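Local coordinates for aspartate--tRNA(Asp/Asn) ligase (Sulfolobus tokodaii, PDB 1WYD), which probably charges both tRNA(Asp) and tRNA(Asn) with L-aspartate, activating the amino acid with ATP before transferring it to the acceptor end, at residues A112-R117 and K424-P429; Q131-I136 and T409-V414; A140-R145 and V250-E255; Q186-Y191 and F223-V228; G400-M405 and K415-F420. One frame throughout, in Å; residues are numbered along the deposited sequence.

Contact 1 (A112-R117 and K424-P429)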
# COMPACT_ATOMS: atom_id res chain seq x y z
N ALA B 112 -12.69 -30.08 5.26
CA ALA B 112 -11.29 -30.25 4.84
C ALA B 112 -10.33 -29.21 5.43
O ALA B 112 -10.73 -28.10 5.82
CB ALA B 112 -11.17 -30.33 3.32
N ASP B 113 -9.07 -29.60 5.49
CA ASP B 113 -7.99 -28.78 6.00
C ASP B 113 -7.69 -27.58 5.09
O ASP B 113 -8.07 -27.55 3.91
CB ASP B 113 -6.71 -29.63 6.05
CG ASP B 113 -6.39 -30.25 4.69
OD1 ASP B 113 -6.99 -31.31 4.38
OD2 ASP B 113 -5.60 -29.74 3.85
N ILE B 114 -6.95 -26.65 5.67
CA ILE B 114 -6.37 -25.51 4.97
C ILE B 114 -5.80 -25.86 3.56
O ILE B 114 -6.10 -25.20 2.56
CB ILE B 114 -5.30 -24.91 5.92
CG1 ILE B 114 -5.23 -23.37 5.81
CG2 ILE B 114 -3.94 -25.66 5.79
CD1 ILE B 114 -5.55 -22.77 4.49
N ASP B 115 -5.01 -26.92 3.48
CA ASP B 115 -4.35 -27.23 2.21
C ASP B 115 -5.27 -27.69 1.10
O ASP B 115 -5.06 -27.33 -0.05
CB ASP B 115 -3.16 -28.14 2.40
CG ASP B 115 -2.02 -27.42 3.08
OD1 ASP B 115 -1.62 -26.33 2.58
OD2 ASP B 115 -1.51 -27.85 4.14
N THR B 116 -6.32 -28.43 1.46
CA THR B 116 -7.41 -28.76 0.53
C THR B 116 -8.21 -27.54 0.07
O THR B 116 -8.68 -27.50 -1.06
CB THR B 116 -8.39 -29.77 1.16
OG1 THR B 116 -7.66 -30.91 1.63
CG2 THR B 116 -9.37 -30.31 0.10
N ARG B 117 -8.39 -26.57 0.96
CA ARG B 117 -9.06 -25.34 0.61
C ARG B 117 -8.23 -24.42 -0.29
O ARG B 117 -8.78 -23.77 -1.18
CB ARG B 117 -9.45 -24.59 1.89
CG ARG B 117 -10.65 -25.18 2.58
CD ARG B 117 -10.49 -25.26 4.05
NE ARG B 117 -10.34 -23.92 4.59
CZ ARG B 117 -9.73 -23.62 5.72
NH1 ARG B 117 -9.19 -24.58 6.47
NH2 ARG B 117 -9.67 -22.35 6.11
N LYS B 424 7.05 -22.18 4.24
CA LYS B 424 8.00 -23.21 3.84
C LYS B 424 7.39 -24.35 3.03
O LYS B 424 8.10 -24.99 2.24
CB LYS B 424 8.87 -23.70 5.01
CG LYS B 424 8.45 -24.98 5.70
CD LYS B 424 9.37 -25.29 6.90
CE LYS B 424 8.70 -26.26 7.94
NZ LYS B 424 7.64 -25.61 8.79
N LYS B 425 6.08 -24.57 3.16
CA LYS B 425 5.42 -25.65 2.43
C LYS B 425 4.36 -25.15 1.49
O LYS B 425 3.59 -25.95 0.93
CB LYS B 425 4.81 -26.64 3.41
N ARG B 426 4.30 -23.83 1.33
CA ARG B 426 3.19 -23.17 0.64
C ARG B 426 3.69 -22.03 -0.24
O ARG B 426 4.27 -21.05 0.24
CB ARG B 426 2.11 -22.73 1.63
CG ARG B 426 1.17 -23.90 2.00
CD ARG B 426 0.16 -23.64 3.13
NE ARG B 426 0.85 -23.77 4.39
CZ ARG B 426 0.72 -24.77 5.24
NH1 ARG B 426 -0.13 -25.76 5.02
NH2 ARG B 426 1.45 -24.76 6.35
N LEU B 427 3.51 -22.22 -1.54
CA LEU B 427 4.00 -21.33 -2.54
C LEU B 427 2.92 -21.19 -3.57
O LEU B 427 2.92 -20.24 -4.32
CB LEU B 427 5.27 -21.90 -3.19
CG LEU B 427 5.78 -21.24 -4.47
CD1 LEU B 427 6.09 -19.75 -4.18
CD2 LEU B 427 7.00 -21.99 -5.07
N THR B 428 2.01 -22.16 -3.66
CA THR B 428 0.92 -22.02 -4.63
C THR B 428 -0.42 -22.53 -4.07
O THR B 428 -0.43 -23.54 -3.39
CB THR B 428 1.25 -22.68 -6.00
OG1 THR B 428 1.00 -24.08 -5.93
CG2 THR B 428 2.71 -22.64 -6.28
N PRO B 429 -1.54 -21.84 -4.34
CA PRO B 429 -1.57 -20.70 -5.26
C PRO B 429 -0.88 -19.52 -4.59
O PRO B 429 -0.67 -19.50 -3.38
CB PRO B 429 -3.08 -20.44 -5.41
CG PRO B 429 -3.67 -20.89 -4.08
CD PRO B 429 -2.86 -22.07 -3.71
OXT PRO B 429 -0.45 -18.55 -5.21
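Arg426 reaches across to Asp115, and their salt bridge carries most of this surface contact. With CG beside the backbone N and anti to the carbonyl carbon (chi1 -82°), the chain leaves CB in the direction of residues 112-117. Arg426 CG lies 3.7 Å from Asp115 OD1, and Arg426 CD comes closer, 3.3 Å from the same oxygen, so the aliphatic part of the arginine already passes beside the carboxylate before the bend at chi3. Arg426 NE stays 4.0 Å from Asp115 OD1 and is engaged instead in a salt bridge with Asp423. The tip does the pairing: Arg426 NH1 donates at an N-H...O angle of 162° over 2.9 Å to Asp115 OD1, which accepts with its syn lone pair, while OD2 of Asp115 stands 2.7 Å from the same NH1. Both carboxylate oxygens thus converge on one nitrogen, and the two planar groups lie only 5° apart. Ile114 CG2 touches Arg426 NH1 from an oblique direction, at 3.9 Å. NH2 has Lys415 NZ as a like-charged neighbour, which the two aspartates probably offset. Asp115 itself lies in the first turn of helix 114-118, whose N-cap is Asp113; OD2 of Asp113 accepts from Thr116 N over 2.8 Å. The arrangement ties this short helix to the C-terminal tail that follows helix 401-409. Around it, Arg117 of the helix pairs with Glu416, and the tail is held by the second subunit: Arg426 O bonds to Tyr177 OH, on strand 174-177 of that subunit, and Pro429 OXT to Tyr191 OH, on its helix 189-199.

Contact 2 (Q131-I136 and T409-V414). With SO4 (sulfate ion), chain G.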
# COMPACT_ATOMS: atom_id res chain seq x y z
N GLN B 131 -15.18 -13.68 2.91
CA GLN B 131 -15.62 -12.39 2.38
C GLN B 131 -15.61 -11.29 3.44
O GLN B 131 -15.10 -10.20 3.18
CB GLN B 131 -16.99 -12.52 1.70
CG GLN B 131 -16.85 -13.16 0.37
CD GLN B 131 -17.89 -12.76 -0.65
OE1 GLN B 131 -18.42 -13.63 -1.35
NE2 GLN B 131 -18.16 -11.48 -0.78
N ALA B 132 -16.08 -11.61 4.64
CA ALA B 132 -16.11 -10.65 5.76
C ALA B 132 -14.70 -10.25 6.21
O ALA B 132 -14.43 -9.09 6.57
CB ALA B 132 -16.90 -11.20 6.93
N VAL B 133 -13.79 -11.22 6.17
CA VAL B 133 -12.39 -10.97 6.50
C VAL B 133 -11.79 -10.01 5.50
O VAL B 133 -11.11 -9.07 5.86
CB VAL B 133 -11.59 -12.30 6.59
CG1 VAL B 133 -10.14 -12.04 6.99
CG2 VAL B 133 -12.25 -13.21 7.60
N ILE B 134 -12.08 -10.24 4.23
CA ILE B 134 -11.47 -9.48 3.15
C ILE B 134 -11.96 -8.03 3.27
O ILE B 134 -11.20 -7.07 3.14
CB ILE B 134 -11.89 -10.12 1.80
CG1 ILE B 134 -11.23 -11.50 1.66
CG2 ILE B 134 -11.62 -9.17 0.65
CD1 ILE B 134 -11.58 -12.27 0.36
N LYS B 135 -13.24 -7.89 3.56
CA LYS B 135 -13.85 -6.58 3.77
C LYS B 135 -13.29 -5.81 4.97
O LYS B 135 -13.03 -4.62 4.86
CB LYS B 135 -15.37 -6.69 3.82
CG LYS B 135 -15.94 -6.86 2.43
CD LYS B 135 -17.48 -6.93 2.38
CE LYS B 135 -17.99 -8.29 2.71
NZ LYS B 135 -19.47 -8.42 2.38
N ILE B 136 -13.06 -6.50 6.08
CA ILE B 136 -12.61 -5.85 7.32
C ILE B 136 -11.19 -5.34 7.19
O ILE B 136 -10.85 -4.27 7.73
CB ILE B 136 -12.75 -6.82 8.53
CG1 ILE B 136 -14.20 -6.88 8.99
CG2 ILE B 136 -11.84 -6.43 9.71
CD1 ILE B 136 -14.46 -7.96 10.04
N THR B 409 -11.17 -9.93 14.10
CA THR B 409 -12.08 -10.92 13.54
C THR B 409 -12.32 -12.11 14.44
O THR B 409 -13.33 -12.79 14.34
CB THR B 409 -11.51 -11.46 12.21
OG1 THR B 409 -10.19 -11.96 12.46
CG2 THR B 409 -11.32 -10.32 11.23
N GLY B 410 -11.35 -12.39 15.32
CA GLY B 410 -11.40 -13.60 16.11
C GLY B 410 -10.71 -14.80 15.47
O GLY B 410 -10.45 -15.81 16.18
N ILE B 411 -10.40 -14.72 14.17
CA ILE B 411 -9.73 -15.86 13.52
C ILE B 411 -8.36 -16.11 14.11
O ILE B 411 -7.51 -15.22 14.15
CB ILE B 411 -9.66 -15.73 11.97
CG1 ILE B 411 -11.06 -15.84 11.38
CG2 ILE B 411 -8.78 -16.84 11.36
CD1 ILE B 411 -11.23 -14.96 10.23
N GLN B 412 -8.17 -17.33 14.57
CA GLN B 412 -6.94 -17.76 15.22
C GLN B 412 -5.94 -18.41 14.25
O GLN B 412 -5.00 -19.06 14.67
CB GLN B 412 -7.27 -18.77 16.34
CG GLN B 412 -8.11 -18.22 17.52
CD GLN B 412 -7.49 -16.95 18.12
OE1 GLN B 412 -6.48 -17.02 18.81
NE2 GLN B 412 -8.10 -15.80 17.86
N SER B 413 -6.12 -18.23 12.95
CA SER B 413 -5.10 -18.72 12.01
C SER B 413 -4.79 -17.70 10.93
O SER B 413 -5.68 -17.19 10.24
CB SER B 413 -5.49 -20.06 11.39
OG SER B 413 -4.51 -20.51 10.46
N VAL B 414 -3.51 -17.39 10.81
CA VAL B 414 -3.01 -16.49 9.77
C VAL B 414 -3.24 -17.01 8.35
O VAL B 414 -3.33 -16.24 7.41
CB VAL B 414 -1.54 -16.20 9.99
CG1 VAL B 414 -0.66 -17.35 9.45
CG2 VAL B 414 -1.17 -14.88 9.41
S SO4 G . -1.24 -20.69 11.82
O1 SO4 G . -1.84 -21.50 12.88
O2 SO4 G . 0.10 -21.23 11.51
O3 SO4 G . -1.14 -19.30 12.29
O4 SO4 G . -2.10 -20.76 10.64
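Val133 and Ile411 meet tip to tip, and the apolar contact is unusually close: Val133 CG2 lies 3.3 Å from Ile411 CD1, tighter than normal van der Waals packing. A second apolar pair is looser, with Ile136 CD1 4.1 Å from Thr409 CG2 and the two side chains crossing obliquely. No hydrogen bond spans the two segments; the polar interactions shape 409-414 itself. Because chi1 of 55° sets Thr409 OG1 between the backbone N and the carbonyl carbon, CG2 is left to meet Ile136 while OG1 accepts from Ile411 N over 3.3 Å, forming an ST turn. The same hydroxyl is hydrogen-bonded to Met405 O. With an alanine here, Ile411 N would probably lose its acceptor and Ile136 CD1 would face a gap where the methyl had been. Farther on, Gln412 NE2 donates almost straight (178°) to Gly410 O over 2.9 Å, arriving from well above the carbonyl plane. An anion forms the third group: a sulfate, probably from the crystallisation liquor, is bonded to Phe218 N and weakly to Val414 N (N to O3, 3.4 Å). Gly410, with phi 90°, is the first residue to leave helical angles after helix 401-409. The contact thus joins the helix 128-150, consistent with motif 1 of class II synthetases, to the turn that ends helix 401-409, which fits motif 3.

Contact 3 (A140-R145 and V250-E255)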
# COMPACT_ATOMS: atom_id res chain seq x y z
N ALA B 140 -9.79 -1.74 7.63
CA ALA B 140 -8.80 -1.52 8.66
C ALA B 140 -7.67 -0.64 8.12
O ALA B 140 -7.04 0.11 8.86
CB ALA B 140 -8.28 -2.82 9.17
N LEU B 141 -7.41 -0.75 6.84
CA LEU B 141 -6.31 0.01 6.25
C LEU B 141 -6.70 1.48 6.06
O LEU B 141 -5.89 2.41 6.26
CB LEU B 141 -5.85 -0.65 4.93
CG LEU B 141 -5.18 -2.04 5.09
CD1 LEU B 141 -5.28 -2.84 3.79
CD2 LEU B 141 -3.72 -1.95 5.52
N LYS B 142 -7.95 1.66 5.65
CA LYS B 142 -8.55 2.96 5.46
C LYS B 142 -8.46 3.72 6.80
O LYS B 142 -7.96 4.84 6.84
CB LYS B 142 -10.01 2.80 4.98
CG LYS B 142 -10.64 4.06 4.42
CD LYS B 142 -12.13 4.20 4.77
CE LYS B 142 -12.39 4.00 6.29
NZ LYS B 142 -13.58 4.72 6.82
N ALA B 143 -8.85 3.07 7.89
CA ALA B 143 -8.91 3.74 9.20
C ALA B 143 -7.52 4.03 9.69
O ALA B 143 -7.31 5.02 10.42
CB ALA B 143 -9.66 2.90 10.24
N PHE B 144 -6.58 3.19 9.28
CA PHE B 144 -5.19 3.34 9.67
C PHE B 144 -4.66 4.61 9.02
O PHE B 144 -4.01 5.41 9.67
CB PHE B 144 -4.40 2.10 9.20
CG PHE B 144 -2.90 2.22 9.34
CD1 PHE B 144 -2.28 2.02 10.58
CD2 PHE B 144 -2.09 2.46 8.20
CE1 PHE B 144 -0.92 2.10 10.73
CE2 PHE B 144 -0.69 2.54 8.32
CZ PHE B 144 -0.09 2.33 9.61
N ARG B 145 -4.91 4.78 7.73
CA ARG B 145 -4.30 5.88 7.01
C ARG B 145 -5.00 7.18 7.43
O ARG B 145 -4.35 8.22 7.63
CB ARG B 145 -4.38 5.64 5.53
CG ARG B 145 -3.52 4.48 5.04
CD ARG B 145 -3.39 4.47 3.54
NE ARG B 145 -2.79 3.24 3.03
CZ ARG B 145 -3.46 2.17 2.63
NH1 ARG B 145 -4.79 2.17 2.67
NH2 ARG B 145 -2.82 1.09 2.16
N VAL B 250 -10.77 -0.08 15.42
CA VAL B 250 -11.88 -0.84 16.00
C VAL B 250 -13.22 -0.10 15.88
O VAL B 250 -14.27 -0.72 15.57
CB VAL B 250 -11.60 -1.27 17.44
CG1 VAL B 250 -10.28 -2.09 17.51
CG2 VAL B 250 -11.48 -0.08 18.32
N LYS B 251 -13.18 1.22 16.05
CA LYS B 251 -14.38 2.03 15.85
C LYS B 251 -14.92 1.92 14.42
O LYS B 251 -16.13 1.83 14.22
CB LYS B 251 -14.11 3.50 16.21
CG LYS B 251 -15.36 4.37 16.35
CD LYS B 251 -14.98 5.85 16.42
CE LYS B 251 -16.18 6.73 16.80
NZ LYS B 251 -16.26 7.95 15.92
N THR B 252 -14.04 1.93 13.43
CA THR B 252 -14.51 1.78 12.05
C THR B 252 -15.11 0.39 11.78
O THR B 252 -16.13 0.26 11.08
CB THR B 252 -13.38 2.10 11.05
OG1 THR B 252 -12.90 3.45 11.28
CG2 THR B 252 -13.92 2.14 9.64
N ILE B 253 -14.48 -0.64 12.33
CA ILE B 253 -14.96 -1.99 12.12
C ILE B 253 -16.34 -2.08 12.77
O ILE B 253 -17.29 -2.51 12.12
CB ILE B 253 -14.00 -3.05 12.73
CG1 ILE B 253 -12.55 -2.86 12.27
CG2 ILE B 253 -14.51 -4.46 12.42
CD1 ILE B 253 -12.34 -2.67 10.75
N LYS B 254 -16.46 -1.62 14.02
CA LYS B 254 -17.75 -1.55 14.75
C LYS B 254 -18.92 -0.82 14.08
O LYS B 254 -20.06 -1.23 14.23
CB LYS B 254 -17.55 -1.02 16.17
CG LYS B 254 -17.16 -2.10 17.16
CD LYS B 254 -16.84 -1.54 18.54
CE LYS B 254 -16.05 -2.58 19.35
NZ LYS B 254 -15.61 -2.11 20.72
N GLU B 255 -18.64 0.22 13.31
CA GLU B 255 -19.69 0.97 12.61
C GLU B 255 -19.91 0.56 11.16
O GLU B 255 -21.04 0.37 10.73
CB GLU B 255 -19.37 2.47 12.64
CG GLU B 255 -19.73 3.17 13.95
CD GLU B 255 -19.04 4.52 14.08
OE1 GLU B 255 -18.92 5.01 15.21
OE2 GLU B 255 -18.63 5.10 13.04
O HOH W 1 -12.36 5.45 9.29
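Ala143 and Thr252 mark the tight part of this helix pair: Ala143 CB lies 3.4 Å from Thr252 OG1 and 3.9 Å from Thr252 CB, and it is here, with CA atoms 6.6 Å apart, that the backbones come closest in register. Ala143 has only a methyl to place between the helices; Ala140 stands to one side, its CB 4.4 Å from Ile253 CD1. Ile253 CD1 is brought over by two successive torsions, chi1 -52° and chi2 -48°, which fold the isoleucine toward Ala140. The short axes pass 9.1 Å apart at 137°, nearer antiparallel than perpendicular. The first helix, 128-150, is consistent with the long motif 1 helix of class II synthetases; the second, 235-256, follows strand 222-231 of the catalytic sheet. Leu408 of helix 401-409 covers both Ala140 and Ile253. Away from this buried part the contact loosens. Lys142, bent at chi2 and chi3, crosses Thr252 at about a right angle, Lys142 NZ staying 3.8 Å from Thr252 CG2. Its ammonium forms a salt bridge with Glu256, and Thr252 OG1 is bonded to Asn248 O. A water completes this side, accepting from Lys142 NZ and donating to Thr252 OG1.

Contact 4 (Q186-Y191 and F223-V228)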
# COMPACT_ATOMS: atom_id res chain seq x y z
N GLN B 186 13.12 -7.28 5.22
CA GLN B 186 12.17 -7.76 6.24
C GLN B 186 11.33 -6.64 6.85
O GLN B 186 10.43 -6.88 7.64
CB GLN B 186 12.86 -8.55 7.35
CG GLN B 186 13.62 -7.66 8.32
CD GLN B 186 14.15 -8.41 9.50
OE1 GLN B 186 13.48 -9.29 10.04
NE2 GLN B 186 15.37 -8.08 9.91
N SER B 187 11.65 -5.40 6.52
CA SER B 187 10.95 -4.29 7.13
C SER B 187 11.50 -3.07 6.46
O SER B 187 12.59 -3.15 5.90
CB SER B 187 11.21 -4.29 8.63
OG SER B 187 12.09 -3.25 9.01
N PRO B 188 10.78 -1.95 6.43
CA PRO B 188 11.34 -0.75 5.81
C PRO B 188 12.33 -0.01 6.73
O PRO B 188 12.86 1.03 6.28
CB PRO B 188 10.10 0.09 5.51
CG PRO B 188 9.11 -0.35 6.48
CD PRO B 188 9.43 -1.71 6.96
N GLN B 189 12.58 -0.56 7.93
CA GLN B 189 13.35 0.06 9.03
C GLN B 189 14.28 1.23 8.69
O GLN B 189 14.01 2.37 9.09
CB GLN B 189 14.12 -0.98 9.85
CG GLN B 189 14.62 -0.44 11.19
CD GLN B 189 13.49 0.14 12.04
OE1 GLN B 189 12.50 -0.55 12.29
NE2 GLN B 189 13.62 1.41 12.48
N LEU B 190 15.39 0.95 8.02
CA LEU B 190 16.36 1.98 7.71
C LEU B 190 15.77 3.09 6.85
O LEU B 190 16.01 4.27 7.11
CB LEU B 190 17.60 1.39 6.99
CG LEU B 190 18.55 2.40 6.30
CD1 LEU B 190 19.31 3.26 7.32
CD2 LEU B 190 19.55 1.68 5.36
N TYR B 191 14.98 2.71 5.84
CA TYR B 191 14.48 3.67 4.87
C TYR B 191 13.46 4.65 5.45
O TYR B 191 13.45 5.83 5.06
CB TYR B 191 13.98 2.96 3.63
CG TYR B 191 15.14 2.28 2.88
CD1 TYR B 191 15.44 0.93 3.10
CD2 TYR B 191 15.96 3.01 2.01
CE1 TYR B 191 16.51 0.30 2.43
CE2 TYR B 191 17.03 2.40 1.35
CZ TYR B 191 17.30 1.04 1.57
OH TYR B 191 18.35 0.42 0.93
N PHE B 223 4.46 -11.22 4.30
CA PHE B 223 3.54 -10.58 5.22
C PHE B 223 3.50 -9.07 5.00
O PHE B 223 4.50 -8.48 4.64
CB PHE B 223 3.89 -10.90 6.69
CG PHE B 223 5.35 -10.67 7.06
CD1 PHE B 223 5.78 -9.44 7.58
CD2 PHE B 223 6.29 -11.72 6.95
CE1 PHE B 223 7.12 -9.24 7.95
CE2 PHE B 223 7.65 -11.53 7.31
CZ PHE B 223 8.06 -10.29 7.80
N ILE B 224 2.33 -8.47 5.23
CA ILE B 224 2.17 -7.03 5.12
C ILE B 224 2.45 -6.34 6.44
O ILE B 224 1.91 -6.70 7.47
CB ILE B 224 0.72 -6.71 4.67
CG1 ILE B 224 0.40 -7.51 3.38
CG2 ILE B 224 0.49 -5.21 4.54
CD1 ILE B 224 1.20 -7.10 2.20
N SER B 225 3.31 -5.34 6.38
CA SER B 225 3.78 -4.63 7.54
C SER B 225 3.24 -3.19 7.42
O SER B 225 3.23 -2.59 6.33
CB SER B 225 5.31 -4.72 7.56
OG SER B 225 5.95 -3.88 8.54
N MET B 226 2.75 -2.66 8.56
CA MET B 226 2.17 -1.33 8.67
C MET B 226 3.10 -0.51 9.56
O MET B 226 3.09 -0.66 10.80
CB MET B 226 0.77 -1.41 9.30
CG MET B 226 -0.15 -2.51 8.71
SD MET B 226 -1.63 -2.85 9.68
CE MET B 226 -2.68 -1.47 9.24
N ASP B 227 3.85 0.38 8.92
CA ASP B 227 5.00 1.06 9.54
C ASP B 227 4.84 2.55 9.63
O ASP B 227 4.29 3.19 8.70
CB ASP B 227 6.29 0.78 8.76
CG ASP B 227 6.85 -0.58 9.06
OD1 ASP B 227 7.56 -0.73 10.09
OD2 ASP B 227 6.60 -1.55 8.35
N VAL B 228 5.39 3.10 10.70
CA VAL B 228 5.23 4.50 11.02
C VAL B 228 6.49 4.99 11.66
O VAL B 228 7.02 4.32 12.54
CB VAL B 228 4.05 4.66 11.97
CG1 VAL B 228 3.99 6.06 12.58
CG2 VAL B 228 2.77 4.28 11.24
O HOH W 2 8.27 -5.58 9.05
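A chi1 of -78° places the carboxylate of Asp227 beside its own backbone N and directs it at Pro188, while chi1 of 51° in Phe223 swings the ring toward the carbonyl of Gln186. Both belong to strand 222-231, which runs antiparallel to 201-209 as in motif 2 of class II synthetases; the facing segment leads into helix 189-199, whose first turn (189-192) is the predicted aspartate region. Pro188 and Asp227 come from opposite directions: Asp227 OD2 lies 3.2 Å from Pro188 CD, and Asp227 CG is 3.4 Å from Pro188 CG, so carbon packs on the carboxylate without a hydrogen bond. The charge is answered by Lys192, in a salt bridge with OD1. With an alanine in place of Asp227, Lys192 would probably be left without its mate and Pro188 would face a gap. Ser187 OG caps the following turn, accepting from Gln189 N over 2.9 Å. Gln186 OE1 bonds to Arg210, a predicted aspartate- and ATP-binding residue. A buffer molecule, EPE, lies beside Phe223. One water links the two segments: lying in the ring plane at the edge of Phe223, it donates to both Gln186 O and Ser225 OG.

Contact 5 (G400-M405 and K415-F420)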
# COMPACT_ATOMS: atom_id res chain seq x y z
N GLY B 400 1.87 -5.84 12.28
CA GLY B 400 1.56 -6.81 11.29
C GLY B 400 0.10 -6.76 10.96
O GLY B 400 -0.71 -6.95 11.85
N LEU B 401 -0.23 -6.54 9.69
CA LEU B 401 -1.60 -6.54 9.29
C LEU B 401 -2.34 -7.81 9.70
O LEU B 401 -3.36 -7.76 10.41
CB LEU B 401 -1.75 -6.20 7.81
CG LEU B 401 -3.15 -6.16 7.18
CD1 LEU B 401 -4.13 -5.18 7.97
CD2 LEU B 401 -3.07 -5.78 5.71
N ALA B 402 -1.85 -8.96 9.32
CA ALA B 402 -2.65 -10.13 9.57
C ALA B 402 -2.76 -10.49 11.07
O ALA B 402 -3.76 -11.08 11.48
CB ALA B 402 -2.17 -11.29 8.77
N ARG B 403 -1.73 -10.13 11.85
CA ARG B 403 -1.82 -10.30 13.28
C ARG B 403 -2.91 -9.36 13.82
O ARG B 403 -3.72 -9.77 14.63
CB ARG B 403 -0.49 -10.01 13.94
CG ARG B 403 0.27 -11.22 14.30
CD ARG B 403 1.71 -11.02 14.05
NE ARG B 403 2.48 -12.26 14.16
CZ ARG B 403 3.11 -12.60 15.27
NH1 ARG B 403 3.04 -11.82 16.35
NH2 ARG B 403 3.80 -13.72 15.31
N LEU B 404 -2.93 -8.11 13.34
CA LEU B 404 -3.97 -7.13 13.73
C LEU B 404 -5.31 -7.68 13.34
O LEU B 404 -6.30 -7.46 14.01
CB LEU B 404 -3.76 -5.77 13.05
CG LEU B 404 -4.94 -4.78 12.98
CD1 LEU B 404 -5.36 -4.20 14.41
CD2 LEU B 404 -4.64 -3.66 11.97
N MET B 405 -5.35 -8.47 12.27
CA MET B 405 -6.63 -9.02 11.87
C MET B 405 -7.26 -10.01 12.89
O MET B 405 -8.49 -10.09 12.98
CB MET B 405 -6.55 -9.58 10.48
CG MET B 405 -6.49 -8.49 9.43
SD MET B 405 -8.10 -7.65 9.18
CE MET B 405 -9.20 -8.93 8.77
N LYS B 415 -3.38 -18.32 8.20
CA LYS B 415 -3.60 -18.88 6.86
C LYS B 415 -5.07 -18.80 6.56
O LYS B 415 -5.51 -19.04 5.46
CB LYS B 415 -3.14 -20.33 6.77
CG LYS B 415 -1.73 -20.58 7.26
CD LYS B 415 -1.65 -21.96 7.93
CE LYS B 415 -1.65 -23.07 6.90
NZ LYS B 415 -1.31 -24.36 7.55
N GLU B 416 -5.84 -18.51 7.59
CA GLU B 416 -7.24 -18.24 7.39
C GLU B 416 -7.52 -16.74 7.15
O GLU B 416 -8.62 -16.37 6.76
CB GLU B 416 -8.02 -18.76 8.57
CG GLU B 416 -7.71 -20.18 8.93
CD GLU B 416 -8.97 -20.98 9.13
OE1 GLU B 416 -9.99 -20.41 9.64
OE2 GLU B 416 -8.93 -22.18 8.78
N ILE B 417 -6.53 -15.88 7.37
CA ILE B 417 -6.72 -14.44 7.13
C ILE B 417 -6.13 -14.03 5.77
O ILE B 417 -6.77 -13.32 4.98
CB ILE B 417 -6.14 -13.62 8.33
CG1 ILE B 417 -7.07 -13.73 9.55
CG2 ILE B 417 -5.94 -12.15 7.96
CD1 ILE B 417 -6.43 -13.60 10.94
N VAL B 418 -4.93 -14.54 5.48
CA VAL B 418 -4.24 -14.13 4.27
C VAL B 418 -4.79 -14.98 3.12
O VAL B 418 -4.67 -16.22 3.14
CB VAL B 418 -2.72 -14.22 4.43
CG1 VAL B 418 -1.99 -13.97 3.13
CG2 VAL B 418 -2.25 -13.29 5.51
N PRO B 419 -5.34 -14.34 2.09
CA PRO B 419 -6.04 -15.08 1.05
C PRO B 419 -5.02 -15.96 0.30
O PRO B 419 -5.39 -17.08 -0.05
CB PRO B 419 -6.58 -13.98 0.14
CG PRO B 419 -6.43 -12.82 0.82
CD PRO B 419 -5.22 -12.92 1.73
N PHE B 420 -3.77 -15.54 0.14
CA PHE B 420 -2.78 -16.41 -0.54
C PHE B 420 -1.50 -16.56 0.23
O PHE B 420 -0.53 -15.89 -0.07
CB PHE B 420 -2.50 -15.92 -1.95
CG PHE B 420 -3.71 -15.94 -2.82
CD1 PHE B 420 -4.33 -14.77 -3.19
CD2 PHE B 420 -4.25 -17.15 -3.23
CE1 PHE B 420 -5.48 -14.80 -3.96
CE2 PHE B 420 -5.41 -17.18 -4.01
CZ PHE B 420 -6.02 -16.01 -4.36
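Helix 401-409, with the glycine-rich strand end before it, fits motif 3 of class II synthetases, and Ala402 and Met405 on one side of it pack against Ile417 and Val418. Ala402 CB is the central atom: Val418 CG2 stands 3.8 Å from it and Ile417 CG2 4.0 Å. One turn on, Met405 CB meets the same Ile417 CG2 at 3.7 Å. Ile417 can serve both partners because its chi1 of -74° puts CG2 anti to the backbone N and sends CG1 to the other side of CB; Ile417 CD1, at the end of that branch, then rests 3.7 Å from Ala402 O. All the contacts are apolar or carbon against carbonyl oxygen, and none is a hydrogen bond. Gly400 is the N-cap at the start of this helix, and residues 400-403 are predicted to bind ATP. Arg403 leaves the backbone facing away from 415-420; its NH1 donates to Glu352 O and NH2 to Phe218 O, while NE pairs with a bound EPE molecule, probably from the crystallisation liquor. Behind the helix, Leu401 and Leu404 touch Met226 of strand 222-231. Residues 415-417 have helical backbone angles without the regular bonds, and Lys415 O accepts from Arg121 NH2.

How the contacts relate
Contacts 2 to 5 lie in the class II catalytic domain, and contact 1 closes a chain loop enclosing all of them. Contacts 3 and 4 are nested inside contact 2, and contact 4 inside contact 3; the segments of contacts 2 and 5 alternate. The centres of contacts 2 and 5 are about 7 Å apart, against about 30 Å between those of contacts 1 and 3. Helix 128-150 serves contacts 2 and 3. Strand 222-231 connects contact 4 to its neighbours: Met226 touches Phe144, and Ile224 O lies 3.1 Å from Leu401 N, a probable hydrogen bond to contact 5. All five touch the second subunit, so the sheet, the helices packed on it and the C-terminal tail are joined to the homodimer interface.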